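Glutathione peroxidase (Hypocrea jecorina, PDB 6VPD) probably catalyses the reduction of hydroperoxides to alcohols and water with electrons from thioredoxin. Local coordinates at residues L53-A58 against F85-F90; F155-I160 against T174-I179. All coordinates share one frame; numbering follows the deposited sequence.

Both contacts are buried and centre on the same mixed sheet, in which strands 51-58 and 157-160 are antiparallel neighbours. Contact 1 lies near the middle of the chain and joins two parallel strands, so backbone hydrogen bonds carry it, with apolar side chains on both faces. Contact 2, farther from that middle, sets one face of strand 157-160 against the start of the C-terminal helix 176-188. There a single lysine supplies the polar link, and aliphatic groups do the rest. The two are tied through the sheet: the backbones of Val54 and Asn56 pair with those of Phe158 and Phe155, respectively.

Contact 1: L53-A58 against F85-F90; sequences LVVNTA and FVVLGF
The carbonyl oxygen of Val55 accepts a hydrogen bond from Phe90 N (2.8 Å), in the carbonyl plane, and has a weaker CA-H...O contact from Gly89. One step back, Leu53 O takes Leu88 N at 3.0 Å and, more distantly, the CA-H of Val87. Leu53 N and Val55 N donate in return to Val86 O and Leu88 O, giving the alternating pattern of a parallel pair; the segment axes diverge by 33°. The last bond differs: Thr57 N reaches Phe90 O at 2.8 Å from well above the carbonyl plane, 56° out of it, and so misses the lone pairs.

Side chains extend the pairing on both faces of the sheet. On one, CG1 of Val54 lies anti to the backbone N (chi1 173°), which brings it 3.8 Å from CE1 of the Phe90 ring, the two side chains meeting at a slant. Asn56, on the same face, is hydrogen-bonded through ND2 to Trp153 O. On the other, Leu53 CB comes to the edge of the Phe85 ring, 3.7 Å from its CE1, and Val55 CG1 meets Val87 CG1 more loosely at 4.3 Å.

Helix 64-80, the crossover of this beta-alpha-beta unit, covers the face of Leu53 and Val87 through Leu70 and Tyr74. Helix 133-141 covers the opposite face, where Tyr135 and Leu138 pack on Val54 and Leu134 on Phe90. Strand 157-160 flanks strand 51-58 on its other edge.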
ATOM      1  N   LEU A  53      -0.340 -16.073  11.504  1.00 34.16           N
ATOM      2  CA  LEU A  53      -0.260 -14.864  10.705  1.00 29.10           C
ATOM      3  C   LEU A  53      -1.198 -15.038   9.520  1.00 29.74           C
ATOM      4  O   LEU A  53      -1.005 -15.942   8.701  1.00 32.91           O
ATOM      5  CB  LEU A  53       1.173 -14.592  10.249  1.00 28.86           C
ATOM      6  CG  LEU A  53       1.233 -13.261   9.486  1.00 32.69           C
ATOM      7  CD1 LEU A  53       1.213 -12.044  10.434  1.00 30.55           C
ATOM      8  CD2 LEU A  53       2.382 -13.202   8.525  1.00 25.14           C
ATOM      9  N   VAL A  54      -2.220 -14.188   9.442  1.00 27.86           N
ATOM     10  CA  VAL A  54      -3.270 -14.300   8.443  1.00 27.38           C
ATOM     11  C   VAL A  54      -2.963 -13.258   7.393  1.00 31.99           C
ATOM     12  O   VAL A  54      -2.696 -12.100   7.727  1.00 33.94           O
ATOM     13  CB  VAL A  54      -4.667 -14.076   9.058  1.00 30.98           C
ATOM     14  CG1 VAL A  54      -5.722 -14.020   7.978  1.00 31.29           C
ATOM     15  CG2 VAL A  54      -5.015 -15.161  10.077  1.00 29.59           C
ATOM     16  N   VAL A  55      -2.938 -13.669   6.134  1.00 33.40           N
ATOM     17  CA  VAL A  55      -2.598 -12.764   5.048  1.00 35.63           C
ATOM     18  C   VAL A  55      -3.519 -13.074   3.867  1.00 35.66           C
ATOM     19  O   VAL A  55      -3.774 -14.245   3.562  1.00 37.10           O
ATOM     20  CB  VAL A  55      -1.102 -12.867   4.686  1.00 32.33           C
ATOM     21  CG1 VAL A  55      -0.785 -14.213   4.113  1.00 38.72           C
ATOM     22  CG2 VAL A  55      -0.697 -11.775   3.706  1.00 40.53           C
ATOM     23  N   ASN A  56      -4.103 -12.031   3.274  1.00 32.84           N
ATOM     24  CA  ASN A  56      -4.902 -12.156   2.061  1.00 33.24           C
ATOM     25  C   ASN A  56      -3.977 -12.047   0.854  1.00 38.60           C
ATOM     26  O   ASN A  56      -3.310 -11.020   0.652  1.00 35.86           O
ATOM     27  CB  ASN A  56      -5.974 -11.078   1.988  1.00 26.88           C
ATOM     28  CG  ASN A  56      -5.387  -9.715   2.092  1.00 34.20           C
ATOM     29  OD1 ASN A  56      -4.573  -9.459   2.988  1.00 37.21           O
ATOM     30  ND2 ASN A  56      -5.749  -8.830   1.169  1.00 36.24           N
ATOM     31  N   THR A  57      -3.935 -13.101   0.058  1.00 42.36           N
ATOM     32  CA  THR A  57      -3.018 -13.161  -1.062  1.00 50.59           C
ATOM     33  C   THR A  57      -3.738 -12.799  -2.354  1.00 48.39           C
ATOM     34  O   THR A  57      -4.970 -12.797  -2.434  1.00 42.57           O
ATOM     35  CB  THR A  57      -2.377 -14.549  -1.168  1.00 45.77           C
ATOM     36  OG1 THR A  57      -3.394 -15.556  -1.073  1.00 48.66           O
ATOM     37  CG2 THR A  57      -1.383 -14.740  -0.052  1.00 40.36           C
ATOM     38  N   ALA A  58      -2.930 -12.452  -3.351  1.00 47.90           N
ATOM     39  CA  ALA A  58      -3.429 -12.157  -4.679  1.00 53.11           C
ATOM     40  C   ALA A  58      -4.018 -13.402  -5.318  1.00 58.37           C
ATOM     41  O   ALA A  58      -3.446 -14.492  -5.237  1.00 68.72           O
ATOM     42  CB  ALA A  58      -2.300 -11.621  -5.553  1.00 59.36           C
ATOM     43  N   PHE A  85       4.170 -21.820  14.855  1.00 43.21           N
ATOM     44  CA  PHE A  85       3.803 -20.662  14.046  1.00 41.02           C
ATOM     45  C   PHE A  85       3.330 -21.104  12.663  1.00 42.83           C
ATOM     46  O   PHE A  85       4.082 -21.747  11.929  1.00 45.22           O
ATOM     47  CB  PHE A  85       5.006 -19.713  13.940  1.00 35.22           C
ATOM     48  CG  PHE A  85       4.829 -18.622  12.930  1.00 39.62           C
ATOM     49  CD1 PHE A  85       3.782 -17.704  13.052  1.00 38.67           C
ATOM     50  CD2 PHE A  85       5.698 -18.519  11.845  1.00 38.73           C
ATOM     51  CE1 PHE A  85       3.600 -16.704  12.112  1.00 36.14           C
ATOM     52  CE2 PHE A  85       5.538 -17.528  10.908  1.00 37.34           C
ATOM     53  CZ  PHE A  85       4.480 -16.607  11.036  1.00 35.99           C
ATOM     54  N   VAL A  86       2.095 -20.751  12.293  1.00 38.51           N
ATOM     55  CA  VAL A  86       1.537 -21.088  10.987  1.00 40.77           C
ATOM     56  C   VAL A  86       1.131 -19.807  10.256  1.00 41.94           C
ATOM     57  O   VAL A  86       0.646 -18.849  10.868  1.00 39.76           O
ATOM     58  CB  VAL A  86       0.343 -22.058  11.121  1.00 43.46           C
ATOM     59  CG1 VAL A  86      -0.612 -21.587  12.180  1.00 43.93           C
ATOM     60  CG2 VAL A  86      -0.382 -22.208   9.803  1.00 42.83           C
ATOM     61  N   VAL A  87       1.355 -19.791   8.945  1.00 40.77           N
ATOM     62  CA  VAL A  87       0.926 -18.718   8.060  1.00 34.90           C
ATOM     63  C   VAL A  87      -0.245 -19.236   7.233  1.00 39.05           C
ATOM     64  O   VAL A  87      -0.158 -20.314   6.625  1.00 38.25           O
ATOM     65  CB  VAL A  87       2.082 -18.258   7.154  1.00 42.54           C
ATOM     66  CG1 VAL A  87       1.605 -17.226   6.124  1.00 39.37           C
ATOM     67  CG2 VAL A  87       3.246 -17.721   7.999  1.00 31.90           C
ATOM     68  N   LEU A  88      -1.347 -18.487   7.231  1.00 37.84           N
ATOM     69  CA  LEU A  88      -2.537 -18.835   6.460  1.00 41.02           C
ATOM     70  C   LEU A  88      -2.729 -17.772   5.388  1.00 36.97           C
ATOM     71  O   LEU A  88      -3.053 -16.618   5.703  1.00 42.00           O
ATOM     72  CB  LEU A  88      -3.772 -18.947   7.362  1.00 33.21           C
ATOM     73  CG  LEU A  88      -3.707 -20.024   8.449  1.00 38.75           C
ATOM     74  CD1 LEU A  88      -5.059 -20.215   9.160  1.00 38.88           C
ATOM     75  CD2 LEU A  88      -3.230 -21.348   7.875  1.00 41.83           C
ATOM     76  N   GLY A  89      -2.523 -18.146   4.129  1.00 35.97           N
ATOM     77  CA  GLY A  89      -2.817 -17.251   3.019  1.00 35.99           C
ATOM     78  C   GLY A  89      -4.228 -17.497   2.513  1.00 36.95           C
ATOM     79  O   GLY A  89      -4.654 -18.637   2.372  1.00 39.19           O
ATOM     80  N   PHE A  90      -4.951 -16.416   2.250  1.00 37.45           N
ATOM     81  CA  PHE A  90      -6.317 -16.501   1.730  1.00 38.67           C
ATOM     82  C   PHE A  90      -6.372 -15.736   0.423  1.00 40.49           C
ATOM     83  O   PHE A  90      -6.295 -14.489   0.436  1.00 40.89           O
ATOM     84  CB  PHE A  90      -7.360 -15.929   2.688  1.00 39.85           C
ATOM     85  CG  PHE A  90      -7.524 -16.688   3.962  1.00 37.08           C
ATOM     86  CD1 PHE A  90      -6.610 -16.539   4.995  1.00 38.75           C
ATOM     87  CD2 PHE A  90      -8.623 -17.510   4.152  1.00 39.13           C
ATOM     88  CE1 PHE A  90      -6.771 -17.237   6.188  1.00 39.67           C
ATOM     89  CE2 PHE A  90      -8.799 -18.213   5.344  1.00 36.67           C
ATOM     90  CZ  PHE A  90      -7.876 -18.079   6.360  1.00 37.41           C
TER

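Contact 2: F155-I160 against T174-I179; sequences FEKFLI and TEPEKI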
ATOM      1  N   PHE A 155      -2.348  -8.531   0.625  1.00 41.02           N
ATOM      2  CA  PHE A 155      -1.228  -8.794   1.533  1.00 41.85           C
ATOM      3  C   PHE A 155      -1.230  -7.942   2.797  1.00 37.10           C
ATOM      4  O   PHE A 155      -0.179  -7.782   3.423  1.00 41.93           O
ATOM      5  CB  PHE A 155       0.124  -8.641   0.823  1.00 41.22           C
ATOM      6  CG  PHE A 155       0.351  -9.662  -0.237  1.00 46.77           C
ATOM      7  CD1 PHE A 155      -0.072  -9.432  -1.536  1.00 55.50           C
ATOM      8  CD2 PHE A 155       0.966 -10.865   0.058  1.00 51.92           C
ATOM      9  CE1 PHE A 155       0.117 -10.389  -2.532  1.00 58.77           C
ATOM     10  CE2 PHE A 155       1.163 -11.824  -0.928  1.00 54.35           C
ATOM     11  CZ  PHE A 155       0.736 -11.583  -2.225  1.00 56.05           C
ATOM     12  N   GLU A 156      -2.364  -7.390   3.213  1.00 37.10           N
ATOM     13  CA  GLU A 156      -2.461  -6.976   4.603  1.00 39.34           C
ATOM     14  C   GLU A 156      -2.307  -8.219   5.477  1.00 39.42           C
ATOM     15  O   GLU A 156      -2.670  -9.331   5.070  1.00 37.37           O
ATOM     16  CB  GLU A 156      -3.790  -6.248   4.880  1.00 39.74           C
ATOM     17  CG  GLU A 156      -3.879  -4.813   4.283  1.00 46.59           C
ATOM     18  CD  GLU A 156      -4.665  -3.803   5.151  1.00 49.44           C
ATOM     19  OE1 GLU A 156      -5.449  -3.003   4.591  1.00 48.41           O
ATOM     20  OE2 GLU A 156      -4.484  -3.777   6.392  1.00 49.49           O
ATOM     21  N   LYS A 157      -1.700  -8.043   6.656  1.00 39.08           N
ATOM     22  CA  LYS A 157      -1.397  -9.139   7.579  1.00 39.36           C
ATOM     23  C   LYS A 157      -2.060  -8.897   8.935  1.00 35.50           C
ATOM     24  O   LYS A 157      -2.062  -7.767   9.435  1.00 35.16           O
ATOM     25  CB  LYS A 157       0.119  -9.288   7.788  1.00 38.84           C
ATOM     26  CG  LYS A 157       0.919  -9.458   6.532  1.00 38.00           C
ATOM     27  CD  LYS A 157       1.533  -8.146   6.069  1.00 44.48           C
ATOM     28  CE  LYS A 157       2.606  -8.390   5.014  1.00 46.36           C
ATOM     29  NZ  LYS A 157       2.674  -7.278   4.004  1.00 50.66           N
ATOM     30  N   PHE A 158      -2.620  -9.953   9.530  1.00 32.45           N
ATOM     31  CA  PHE A 158      -3.057  -9.949  10.928  1.00 30.20           C
ATOM     32  C   PHE A 158      -2.310 -11.023  11.706  1.00 29.44           C
ATOM     33  O   PHE A 158      -2.157 -12.149  11.230  1.00 33.73           O
ATOM     34  CB  PHE A 158      -4.538 -10.236  11.097  1.00 27.68           C
ATOM     35  CG  PHE A 158      -5.445  -9.290  10.387  1.00 31.16           C
ATOM     36  CD1 PHE A 158      -5.675  -9.415   9.024  1.00 26.34           C
ATOM     37  CD2 PHE A 158      -6.153  -8.318  11.105  1.00 31.63           C
ATOM     38  CE1 PHE A 158      -6.567  -8.557   8.375  1.00 27.37           C
ATOM     39  CE2 PHE A 158      -7.043  -7.453  10.462  1.00 28.48           C
ATOM     40  CZ  PHE A 158      -7.239  -7.568   9.094  1.00 28.79           C
ATOM     41  N   LEU A 159      -1.887 -10.689  12.920  1.00 31.37           N
ATOM     42  CA  LEU A 159      -1.154 -11.603  13.782  1.00 31.69           C
ATOM     43  C   LEU A 159      -2.063 -12.063  14.925  1.00 34.44           C
ATOM     44  O   LEU A 159      -2.583 -11.231  15.674  1.00 31.62           O
ATOM     45  CB  LEU A 159       0.100 -10.921  14.315  1.00 30.97           C
ATOM     46  CG  LEU A 159       0.999 -11.760  15.214  1.00 34.00           C
ATOM     47  CD1 LEU A 159       1.454 -12.990  14.454  1.00 35.76           C
ATOM     48  CD2 LEU A 159       2.184 -10.921  15.718  1.00 33.05           C
ATOM     49  N   ILE A 160      -2.243 -13.386  15.051  1.00 32.05           N
ATOM     50  CA  ILE A 160      -3.064 -13.994  16.092  1.00 34.16           C
ATOM     51  C   ILE A 160      -2.151 -14.543  17.182  1.00 36.89           C
ATOM     52  O   ILE A 160      -1.322 -15.424  16.919  1.00 36.86           O
ATOM     53  CB  ILE A 160      -3.955 -15.127  15.546  1.00 33.34           C
ATOM     54  CG1 ILE A 160      -4.727 -14.743  14.262  1.00 28.05           C
ATOM     55  CG2 ILE A 160      -4.894 -15.573  16.648  1.00 30.65           C
ATOM     56  CD1 ILE A 160      -5.560 -13.512  14.348  1.00 26.78           C
ATOM     57  N   THR A 174       4.150  -2.859   4.568  1.00 55.70           N
ATOM     58  CA  THR A 174       5.054  -3.303   5.616  1.00 56.84           C
ATOM     59  C   THR A 174       5.669  -4.645   5.235  1.00 57.98           C
ATOM     60  O   THR A 174       4.994  -5.545   4.714  1.00 50.33           O
ATOM     61  CB  THR A 174       4.326  -3.420   6.957  1.00 52.69           C
ATOM     62  OG1 THR A 174       3.753  -2.158   7.316  1.00 45.46           O
ATOM     63  CG2 THR A 174       5.281  -3.856   8.048  1.00 53.13           C
ATOM     64  N   GLU A 175       6.920  -4.765   5.479  1.00 60.93           N
ATOM     65  CA  GLU A 175       7.605  -5.982   5.075  1.00 67.26           C
ATOM     66  C   GLU A 175       7.507  -7.031   6.182  1.00 66.22           C
ATOM     67  O   GLU A 175       7.838  -6.734   7.344  1.00 64.43           O
ATOM     68  CB  GLU A 175       9.069  -5.690   4.741  1.00 63.67           C
ATOM     69  CG  GLU A 175       9.889  -4.990   5.840  1.00 68.05           C
ATOM     70  CD  GLU A 175       9.491  -3.530   6.092  1.00 76.98           C
ATOM     71  OE1 GLU A 175       8.678  -2.968   5.316  1.00 76.96           O
ATOM     72  OE2 GLU A 175       9.999  -2.944   7.076  1.00 83.37           O
ATOM     73  N   PRO A 176       7.053  -8.265   5.848  1.00 56.87           N
ATOM     74  CA  PRO A 176       6.956  -9.348   6.845  1.00 59.65           C
ATOM     75  C   PRO A 176       8.114  -9.437   7.848  1.00 62.67           C
ATOM     76  O   PRO A 176       7.932  -9.900   8.982  1.00 58.97           O
ATOM     77  CB  PRO A 176       6.900 -10.609   5.966  1.00 55.15           C
ATOM     78  CG  PRO A 176       6.290 -10.150   4.673  1.00 55.47           C
ATOM     79  CD  PRO A 176       6.613  -8.691   4.500  1.00 53.87           C
ATOM     80  N   GLU A 177       9.309  -8.992   7.440  1.00 63.59           N
ATOM     81  CA  GLU A 177      10.481  -9.052   8.303  1.00 58.99           C
ATOM     82  C   GLU A 177      10.358  -8.117   9.494  1.00 57.59           C
ATOM     83  O   GLU A 177      11.073  -8.297  10.489  1.00 59.14           O
ATOM     84  CB  GLU A 177      11.754  -8.727   7.511  1.00 61.57           C
ATOM     85  CG  GLU A 177      12.007  -9.583   6.259  1.00 64.73           C
ATOM     86  CD  GLU A 177      10.924  -9.446   5.188  1.00 65.80           C
ATOM     87  OE1 GLU A 177      10.261  -8.383   5.120  1.00 61.81           O
ATOM     88  OE2 GLU A 177      10.716 -10.416   4.417  1.00 69.35           O
ATOM     89  N   LYS A 178       9.466  -7.128   9.419  1.00 58.88           N
ATOM     90  CA  LYS A 178       9.247  -6.224  10.543  1.00 63.17           C
ATOM     91  C   LYS A 178       8.225  -6.785  11.531  1.00 58.72           C
ATOM     92  O   LYS A 178       8.210  -6.373  12.698  1.00 58.88           O
ATOM     93  CB  LYS A 178       8.818  -4.828  10.022  1.00 65.12           C
ATOM     94  CG  LYS A 178       8.116  -3.925  11.059  1.00 69.60           C
ATOM     95  CD  LYS A 178       7.436  -2.705  10.441  1.00 66.88           C
ATOM     96  CE  LYS A 178       7.017  -1.686  11.521  1.00 66.24           C
ATOM     97  NZ  LYS A 178       6.894  -0.289  11.001  1.00 61.41           N
ATOM     98  N   ILE A 179       7.396  -7.744  11.110  1.00 59.02           N
ATOM     99  CA  ILE A 179       6.556  -8.437  12.072  1.00 55.02           C
ATOM    100  C   ILE A 179       7.345  -9.442  12.897  1.00 53.34           C
ATOM    101  O   ILE A 179       6.887  -9.832  13.982  1.00 50.25           O
ATOM    102  CB  ILE A 179       5.416  -9.171  11.359  1.00 51.71           C
ATOM    103  CG1 ILE A 179       4.922  -8.376  10.163  1.00 48.59           C
ATOM    104  CG2 ILE A 179       4.260  -9.442  12.309  1.00 51.87           C
ATOM    105  CD1 ILE A 179       3.773  -9.075   9.485  1.00 47.00           C
TER
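Lys157 NZ bridges two backbone carbonyls, donating to Thr174 O across the contact and to Phe155 O within its own segment, each at 3.0 Å. It meets both nearly end-on, with a C=O...N angle of 161° in either case. The amino group of this buried lysine thus joins the residues leading into strand 157-160 to those leading into helix 176-188.

The rest of the lysine works as an aliphatic arm. Lys157 CB lies 4.0 Å from Ile179 CD1, and CG and CD pass the same methyl; the bend at chi2 (98°) sets the course of the outer chain, and that at chi4 the position of NZ. Farther out, Lys157 CE lies 4.1 Å from Pro176 CD, the lysine chain and the proline crossing at about a right angle. With a methionine here the carbonyls of Phe155 and Thr174 would probably be left without their shared donor, and the polar link between the segments would probably be lost. Leu159, two residues along on the same face, adds a looser contact, its CD2 being 4.3 Å from Ile179 CG2.

A second shell positions these groups. Trp170 of strand 166-170 pairs through its backbone with Lys157 and packs against both Leu159 and Ile179, while Val73 of helix 64-80 touches Pro176. Strand 157-160, the antiparallel strand 166-170 and helix 176-188 form the beta-beta-alpha half of the thioredoxin fold, in which the C-terminal helix packs on the same face of the sheet as helix 64-80.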